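Local coordinates for protein amide synthase (Vibrio cholerae, PDB 1L5A) that probably forms amide bonds as a nonribosomal peptide synthetase condensation enzyme linked to vibriobactin, the siderophore of this bacterium, at residues P69-E83 / P104-S116. Residues are numbered along the deposited sequence; the frame is centred on the assembly and turned at random.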
ATOM      1  N   PRO A  69      24.125  -1.112  26.489  1.00 47.28           N
ATOM      2  CA  PRO A  69      25.582  -1.240  26.403  1.00 43.46           C
ATOM      3  C   PRO A  69      26.337  -0.211  27.277  1.00 40.53           C
ATOM      4  O   PRO A  69      25.979   0.974  27.328  1.00 36.29           O
ATOM      5  CB  PRO A  69      25.844  -1.012  24.911  1.00 41.79           C
ATOM      6  CG  PRO A  69      24.627  -1.589  24.269  1.00 38.56           C
ATOM      7  CD  PRO A  69      23.512  -1.076  25.149  1.00 42.45           C
ATOM      8  N   PRO A  70      27.389  -0.656  27.977  1.00 35.24           N
ATOM      9  CA  PRO A  70      28.180   0.252  28.827  1.00 33.06           C
ATOM     10  C   PRO A  70      28.926   1.222  27.918  1.00 30.55           C
ATOM     11  O   PRO A  70      29.192   0.915  26.766  1.00 30.55           O
ATOM     12  CB  PRO A  70      29.201  -0.666  29.520  1.00 24.03           C
ATOM     13  CG  PRO A  70      28.721  -2.071  29.247  1.00 25.74           C
ATOM     14  CD  PRO A  70      27.931  -2.024  27.974  1.00 32.84           C
ATOM     15  N   ILE A  71      29.271   2.382  28.443  1.00 31.94           N
ATOM     16  CA  ILE A  71      30.051   3.340  27.692  1.00 32.81           C
ATOM     17  C   ILE A  71      31.346   3.509  28.474  1.00 40.30           C
ATOM     18  O   ILE A  71      31.350   4.090  29.550  1.00 47.12           O
ATOM     19  CB  ILE A  71      29.373   4.692  27.608  1.00 33.55           C
ATOM     20  CG1 ILE A  71      28.111   4.580  26.756  1.00 36.69           C
ATOM     21  CG2 ILE A  71      30.346   5.706  27.032  1.00 34.30           C
ATOM     22  CD1 ILE A  71      27.425   5.886  26.535  1.00 38.49           C
ATOM     23  N   ASP A  72      32.438   2.981  27.939  1.00 41.34           N
ATOM     24  CA  ASP A  72      33.727   3.067  28.597  1.00 39.73           C
ATOM     25  C   ASP A  72      34.385   4.404  28.263  1.00 36.62           C
ATOM     26  O   ASP A  72      34.803   4.644  27.123  1.00 43.68           O
ATOM     27  CB  ASP A  72      34.594   1.864  28.171  1.00 46.42           C
ATOM     28  CG  ASP A  72      36.042   1.950  28.679  1.00 65.41           C
ATOM     29  OD1 ASP A  72      36.249   2.224  29.886  1.00 71.19           O
ATOM     30  OD2 ASP A  72      36.982   1.727  27.868  1.00 71.54           O
ATOM     31  N   TYR A  73      34.449   5.284  29.260  1.00 27.31           N
ATOM     32  CA  TYR A  73      35.061   6.607  29.097  1.00 28.10           C
ATOM     33  C   TYR A  73      36.408   6.759  29.815  1.00 34.25           C
ATOM     34  O   TYR A  73      36.608   6.234  30.909  1.00 33.71           O
ATOM     35  CB  TYR A  73      34.138   7.694  29.638  1.00 22.67           C
ATOM     36  CG  TYR A  73      34.808   9.044  29.728  1.00 21.72           C
ATOM     37  CD1 TYR A  73      35.145   9.747  28.587  1.00 26.66           C
ATOM     38  CD2 TYR A  73      35.106   9.615  30.956  1.00 25.40           C
ATOM     39  CE1 TYR A  73      35.754  10.997  28.661  1.00 29.01           C
ATOM     40  CE2 TYR A  73      35.729  10.869  31.043  1.00 19.73           C
ATOM     41  CZ  TYR A  73      36.041  11.553  29.893  1.00 28.98           C
ATOM     42  OH  TYR A  73      36.599  12.809  29.964  1.00 30.45           O
ATOM     43  N   GLN A  74      37.326   7.493  29.201  1.00 30.99           N
ATOM     44  CA  GLN A  74      38.614   7.728  29.826  1.00 33.31           C
ATOM     45  C   GLN A  74      39.131   9.113  29.483  1.00 34.34           C
ATOM     46  O   GLN A  74      39.168   9.505  28.313  1.00 31.69           O
ATOM     47  CB  GLN A  74      39.637   6.662  29.410  1.00 27.14           C
ATOM     48  CG  GLN A  74      39.426   5.296  30.056  1.00 35.35           C
ATOM     49  CD  GLN A  74      40.384   4.227  29.529  1.00 47.96           C
ATOM     50  OE1 GLN A  74      41.613   4.394  29.552  1.00 50.48           O
ATOM     51  NE2 GLN A  74      39.822   3.117  29.053  1.00 46.75           N
ATOM     52  N   ASP A  75      39.478   9.865  30.523  1.00 37.87           N
ATOM     53  CA  ASP A  75      40.051  11.199  30.358  1.00 41.33           C
ATOM     54  C   ASP A  75      41.553  10.908  30.287  1.00 45.63           C
ATOM     55  O   ASP A  75      42.155  10.454  31.269  1.00 47.12           O
ATOM     56  CB  ASP A  75      39.764  12.075  31.581  1.00 40.70           C
ATOM     57  CG  ASP A  75      40.139  13.515  31.358  1.00 45.70           C
ATOM     58  OD1 ASP A  75      41.150  13.752  30.675  1.00 46.80           O
ATOM     59  OD2 ASP A  75      39.428  14.416  31.863  1.00 56.48           O
ATOM     60  N   LEU A  76      42.158  11.149  29.131  1.00 43.10           N
ATOM     61  CA  LEU A  76      43.568  10.869  28.969  1.00 34.98           C
ATOM     62  C   LEU A  76      44.368  12.128  28.821  1.00 41.02           C
ATOM     63  O   LEU A  76      45.588  12.057  28.667  1.00 42.27           O
ATOM     64  CB  LEU A  76      43.794  10.004  27.738  1.00 33.33           C
ATOM     65  CG  LEU A  76      43.199   8.606  27.767  1.00 31.96           C
ATOM     66  CD1 LEU A  76      43.527   7.894  26.460  1.00 36.58           C
ATOM     67  CD2 LEU A  76      43.778   7.841  28.923  1.00 32.63           C
ATOM     68  N   SER A  77      43.689  13.274  28.864  1.00 42.72           N
ATOM     69  CA  SER A  77      44.349  14.575  28.720  1.00 51.13           C
ATOM     70  C   SER A  77      45.527  14.765  29.672  1.00 54.47           C
ATOM     71  O   SER A  77      46.350  15.663  29.489  1.00 54.94           O
ATOM     72  CB  SER A  77      43.334  15.720  28.886  1.00 54.00           C
ATOM     73  OG  SER A  77      42.620  15.638  30.111  1.00 57.13           O
ATOM     74  N   ILE A  78      45.614  13.889  30.669  1.00 58.72           N
ATOM     75  CA  ILE A  78      46.684  13.927  31.655  1.00 60.81           C
ATOM     76  C   ILE A  78      47.992  13.358  31.121  1.00 60.64           C
ATOM     77  O   ILE A  78      49.062  13.871  31.424  1.00 58.34           O
ATOM     78  CB  ILE A  78      46.307  13.112  32.893  1.00 68.48           C
ATOM     79  CG1 ILE A  78      44.790  12.856  32.906  1.00 70.61           C
ATOM     80  CG2 ILE A  78      46.767  13.851  34.148  1.00 70.31           C
ATOM     81  CD1 ILE A  78      44.317  11.956  34.043  1.00 72.37           C
ATOM     82  N   HIS A  79      47.897  12.290  30.332  1.00 67.48           N
ATOM     83  CA  HIS A  79      49.072  11.620  29.769  1.00 68.53           C
ATOM     84  C   HIS A  79      49.577  12.274  28.493  1.00 70.06           C
ATOM     85  O   HIS A  79      48.813  12.908  27.762  1.00 66.24           O
ATOM     86  CB  HIS A  79      48.743  10.156  29.500  1.00 69.98           C
ATOM     87  CG  HIS A  79      47.906   9.534  30.570  1.00 83.38           C
ATOM     88  ND1 HIS A  79      48.325   9.436  31.879  1.00 90.73           N
ATOM     89  CD2 HIS A  79      46.651   9.027  30.539  1.00 90.76           C
ATOM     90  CE1 HIS A  79      47.364   8.897  32.610  1.00 93.80           C
ATOM     91  NE2 HIS A  79      46.337   8.639  31.822  1.00 92.86           N
ATOM     92  N   LEU A  80      50.875  12.119  28.239  1.00 76.15           N
ATOM     93  CA  LEU A  80      51.506  12.686  27.047  1.00 78.47           C
ATOM     94  C   LEU A  80      51.330  11.719  25.877  1.00 78.28           C
ATOM     95  O   LEU A  80      51.340  12.126  24.713  1.00 80.37           O
ATOM     96  CB  LEU A  80      52.992  12.946  27.309  1.00 78.39           C
ATOM     97  N   GLU A  81      51.172  10.438  26.207  1.00 77.41           N
ATOM     98  CA  GLU A  81      50.956   9.381  25.215  1.00 73.70           C
ATOM     99  C   GLU A  81      49.453   9.063  25.190  1.00 69.13           C
ATOM    100  O   GLU A  81      49.043   7.894  25.145  1.00 69.22           O
ATOM    101  CB  GLU A  81      51.763   8.125  25.591  1.00 68.54           C
ATOM    102  N   ALA A  82      48.640  10.120  25.228  1.00 59.96           N
ATOM    103  CA  ALA A  82      47.185   9.988  25.232  1.00 46.67           C
ATOM    104  C   ALA A  82      46.675   9.252  23.998  1.00 40.90           C
ATOM    105  O   ALA A  82      45.948   8.258  24.121  1.00 33.11           O
ATOM    106  CB  ALA A  82      46.540  11.355  25.322  1.00 40.53           C
ATOM    107  N   GLU A  83      47.053   9.737  22.816  1.00 32.22           N
ATOM    108  CA  GLU A  83      46.613   9.110  21.587  1.00 34.96           C
ATOM    109  C   GLU A  83      47.050   7.649  21.496  1.00 39.41           C
ATOM    110  O   GLU A  83      46.220   6.751  21.315  1.00 40.75           O
ATOM    111  CB  GLU A  83      47.120   9.890  20.389  1.00 37.24           C
ATOM    112  CG  GLU A  83      46.478  11.247  20.222  1.00 33.51           C
ATOM    113  CD  GLU A  83      46.370  11.633  18.767  1.00 36.70           C
ATOM    114  OE1 GLU A  83      45.691  10.895  18.019  1.00 51.59           O
ATOM    115  OE2 GLU A  83      46.949  12.661  18.369  1.00 35.77           O
ATOM    116  N   PRO A 104      28.390  -9.608  24.747  1.00 41.37           N
ATOM    117  CA  PRO A 104      27.899  -8.330  24.235  1.00 35.36           C
ATOM    118  C   PRO A 104      28.331  -8.203  22.788  1.00 39.80           C
ATOM    119  O   PRO A 104      29.489  -8.453  22.466  1.00 42.87           O
ATOM    120  CB  PRO A 104      28.609  -7.291  25.116  1.00 31.39           C
ATOM    121  CG  PRO A 104      29.097  -8.084  26.326  1.00 24.79           C
ATOM    122  CD  PRO A 104      29.453  -9.414  25.746  1.00 34.20           C
ATOM    123  N   ILE A 105      27.414  -7.782  21.925  1.00 40.20           N
ATOM    124  CA  ILE A 105      27.727  -7.635  20.514  1.00 34.73           C
ATOM    125  C   ILE A 105      28.357  -6.298  20.181  1.00 29.77           C
ATOM    126  O   ILE A 105      28.957  -6.145  19.124  1.00 34.76           O
ATOM    127  CB  ILE A 105      26.467  -7.815  19.639  1.00 39.19           C
ATOM    128  CG1 ILE A 105      25.733  -9.096  20.032  1.00 44.83           C
ATOM    129  CG2 ILE A 105      26.851  -7.927  18.186  1.00 39.07           C
ATOM    130  CD1 ILE A 105      26.513 -10.355  19.829  1.00 49.00           C
ATOM    131  N   THR A 106      28.224  -5.307  21.048  1.00 26.30           N
ATOM    132  CA  THR A 106      28.842  -4.027  20.711  1.00 31.30           C
ATOM    133  C   THR A 106      29.792  -3.525  21.787  1.00 27.37           C
ATOM    134  O   THR A 106      29.845  -4.062  22.881  1.00 32.99           O
ATOM    135  CB  THR A 106      27.792  -2.924  20.435  1.00 33.94           C
ATOM    136  OG1 THR A 106      27.269  -2.429  21.676  1.00 29.13           O
ATOM    137  CG2 THR A 106      26.659  -3.477  19.579  1.00 37.08           C
ATOM    138  N   SER A 107      30.545  -2.486  21.456  1.00 29.29           N
ATOM    139  CA  SER A 107      31.489  -1.879  22.377  1.00 28.43           C
ATOM    140  C   SER A 107      31.465  -0.373  22.128  1.00 26.15           C
ATOM    141  O   SER A 107      31.336   0.072  20.982  1.00 26.56           O
ATOM    142  CB  SER A 107      32.898  -2.445  22.134  1.00 31.67           C
ATOM    143  OG  SER A 107      33.824  -2.008  23.117  1.00 34.21           O
ATOM    144  N   HIS A 108      31.588   0.410  23.196  1.00 23.35           N
ATOM    145  CA  HIS A 108      31.573   1.864  23.080  1.00 24.98           C
ATOM    146  C   HIS A 108      32.652   2.465  23.962  1.00 29.36           C
ATOM    147  O   HIS A 108      32.639   2.319  25.186  1.00 26.80           O
ATOM    148  CB  HIS A 108      30.186   2.394  23.473  1.00 19.75           C
ATOM    149  CG  HIS A 108      29.078   1.695  22.759  1.00 26.42           C
ATOM    150  ND1 HIS A 108      28.673   2.050  21.489  1.00 23.67           N
ATOM    151  CD2 HIS A 108      28.402   0.560  23.068  1.00 27.69           C
ATOM    152  CE1 HIS A 108      27.802   1.159  21.045  1.00 30.96           C
ATOM    153  NE2 HIS A 108      27.622   0.244  21.983  1.00 27.46           N
ATOM    154  N   GLN A 109      33.597   3.148  23.340  1.00 29.39           N
ATOM    155  CA  GLN A 109      34.673   3.734  24.105  1.00 30.38           C
ATOM    156  C   GLN A 109      34.792   5.217  23.762  1.00 34.79           C
ATOM    157  O   GLN A 109      34.641   5.592  22.607  1.00 34.82           O
ATOM    158  CB  GLN A 109      35.976   3.007  23.768  1.00 32.43           C
ATOM    159  CG  GLN A 109      35.976   1.485  23.998  1.00 28.82           C
ATOM    160  CD  GLN A 109      37.172   0.775  23.291  1.00 41.12           C
ATOM    161  OE1 GLN A 109      38.207   1.401  22.976  1.00 26.63           O
ATOM    162  NE2 GLN A 109      37.027  -0.534  23.053  1.00 39.11           N
ATOM    163  N   VAL A 110      35.044   6.061  24.762  1.00 34.22           N
ATOM    164  CA  VAL A 110      35.209   7.489  24.515  1.00 30.01           C
ATOM    165  C   VAL A 110      36.501   7.969  25.156  1.00 32.46           C
ATOM    166  O   VAL A 110      36.810   7.599  26.281  1.00 31.19           O
ATOM    167  CB  VAL A 110      34.061   8.330  25.119  1.00 32.90           C
ATOM    168  CG1 VAL A 110      34.240   9.789  24.724  1.00 23.84           C
ATOM    169  CG2 VAL A 110      32.719   7.826  24.632  1.00 34.10           C
ATOM    170  N   TYR A 111      37.241   8.819  24.456  1.00 34.09           N
ATOM    171  CA  TYR A 111      38.492   9.331  24.998  1.00 34.73           C
ATOM    172  C   TYR A 111      38.647  10.827  24.893  1.00 33.36           C
ATOM    173  O   TYR A 111      38.528  11.400  23.816  1.00 35.96           O
ATOM    174  CB  TYR A 111      39.712   8.720  24.293  1.00 27.35           C
ATOM    175  CG  TYR A 111      39.754   7.229  24.309  1.00 29.35           C
ATOM    176  CD1 TYR A 111      39.258   6.487  23.231  1.00 27.32           C
ATOM    177  CD2 TYR A 111      40.253   6.546  25.410  1.00 24.41           C
ATOM    178  CE1 TYR A 111      39.252   5.093  23.260  1.00 25.05           C
ATOM    179  CE2 TYR A 111      40.252   5.154  25.447  1.00 34.60           C
ATOM    180  CZ  TYR A 111      39.743   4.437  24.369  1.00 30.51           C
ATOM    181  OH  TYR A 111      39.667   3.068  24.438  1.00 38.08           O
ATOM    182  N   ARG A 112      38.932  11.456  26.019  1.00 35.29           N
ATOM    183  CA  ARG A 112      39.192  12.880  26.017  1.00 39.96           C
ATOM    184  C   ARG A 112      40.723  12.896  25.906  1.00 38.13           C
ATOM    185  O   ARG A 112      41.432  12.539  26.847  1.00 33.27           O
ATOM    186  CB  ARG A 112      38.719  13.528  27.328  1.00 40.36           C
ATOM    187  CG  ARG A 112      38.988  15.032  27.427  1.00 45.42           C
ATOM    188  CD  ARG A 112      38.328  15.642  28.663  1.00 44.91           C
ATOM    189  NE  ARG A 112      38.993  16.870  29.096  1.00 49.11           N
ATOM    190  CZ  ARG A 112      38.564  18.104  28.850  1.00 53.57           C
ATOM    191  NH1 ARG A 112      37.444  18.319  28.168  1.00 54.60           N
ATOM    192  NH2 ARG A 112      39.279  19.136  29.277  1.00 56.57           N
ATOM    193  N   LEU A 113      41.225  13.267  24.736  1.00 35.63           N
ATOM    194  CA  LEU A 113      42.662  13.306  24.512  1.00 40.76           C
ATOM    195  C   LEU A 113      43.228  14.616  25.041  1.00 46.68           C
ATOM    196  O   LEU A 113      44.291  14.645  25.656  1.00 50.26           O
ATOM    197  CB  LEU A 113      42.949  13.175  23.020  1.00 39.48           C
ATOM    198  CG  LEU A 113      42.385  11.893  22.395  1.00 40.95           C
ATOM    199  CD1 LEU A 113      42.504  11.945  20.878  1.00 38.90           C
ATOM    200  CD2 LEU A 113      43.132  10.699  22.963  1.00 34.41           C
ATOM    201  N   SER A 114      42.509  15.698  24.777  1.00 45.88           N
ATOM    202  CA  SER A 114      42.886  17.022  25.231  1.00 41.21           C
ATOM    203  C   SER A 114      41.552  17.761  25.389  1.00 45.37           C
ATOM    204  O   SER A 114      40.502  17.188  25.126  1.00 47.86           O
ATOM    205  CB  SER A 114      43.770  17.697  24.187  1.00 32.67           C
ATOM    206  OG  SER A 114      43.018  18.489  23.284  1.00 44.80           O
ATOM    207  N   HIS A 115      41.562  19.016  25.813  1.00 48.80           N
ATOM    208  CA  HIS A 115      40.289  19.710  25.971  1.00 51.29           C
ATOM    209  C   HIS A 115      39.611  19.969  24.619  1.00 47.24           C
ATOM    210  O   HIS A 115      38.412  20.198  24.561  1.00 55.32           O
ATOM    211  CB  HIS A 115      40.480  21.030  26.731  1.00 49.90           C
ATOM    212  CG  HIS A 115      41.203  22.084  25.948  1.00 68.82           C
ATOM    213  ND1 HIS A 115      42.513  21.947  25.541  1.00 74.37           N
ATOM    214  CD2 HIS A 115      40.801  23.303  25.507  1.00 74.43           C
ATOM    215  CE1 HIS A 115      42.888  23.033  24.888  1.00 72.77           C
ATOM    216  NE2 HIS A 115      41.868  23.872  24.853  1.00 73.03           N
ATOM    217  N   SER A 116      40.370  19.914  23.533  1.00 43.63           N
ATOM    218  CA  SER A 116      39.808  20.164  22.205  1.00 42.09           C
ATOM    219  C   SER A 116      39.860  18.928  21.293  1.00 42.09           C
ATOM    220  O   SER A 116      39.588  19.011  20.084  1.00 35.19           O
ATOM    221  CB  SER A 116      40.582  21.291  21.537  1.00 45.33           C
ATOM    222  OG  SER A 116      41.951  20.926  21.454  1.00 45.82           O
TER
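With CG of both Y73 and R112 swung anti to the backbone N (chi1 170° and 179°), the tyrosine ring and the extended arginine chain run side by side, the same way. Y73 OH lies 3.5 Å from R112 CB, and the ring presents its edge to V110 CB. D75, its CG likewise anti to N, also runs alongside R112: D75 OD2 reaches R112 NE at 3.7 Å, a long salt bridge with carboxylate and guanidinium planes 65° apart, while R112 NH1 bonds T35. D75 OD1 accepts from S77 N, two residues on, forming an Asx turn. V110 CG2 meets I71 CG2 at 4.0 Å, and L42 of helix 35-47 touches both residues. On the face of Q74 and Y111, the glutamine chain lies along the ring, amide and ring planes steeply inclined; its NE2 bonds Q89 of helix 82-94, and L76 CD1 touches Y111 CD2 at 3.7 Å. Five backbone bonds join the two segments, from D72 N to H108 O (2.8 Å) to the last, L76 N to R112 O, just past strand 72-75. That strand, outermost in its sheet within this chain, pairs in parallel with 107-114, the two connected through helix 82-94: a beta-alpha-beta crossover in the condensation-domain fold.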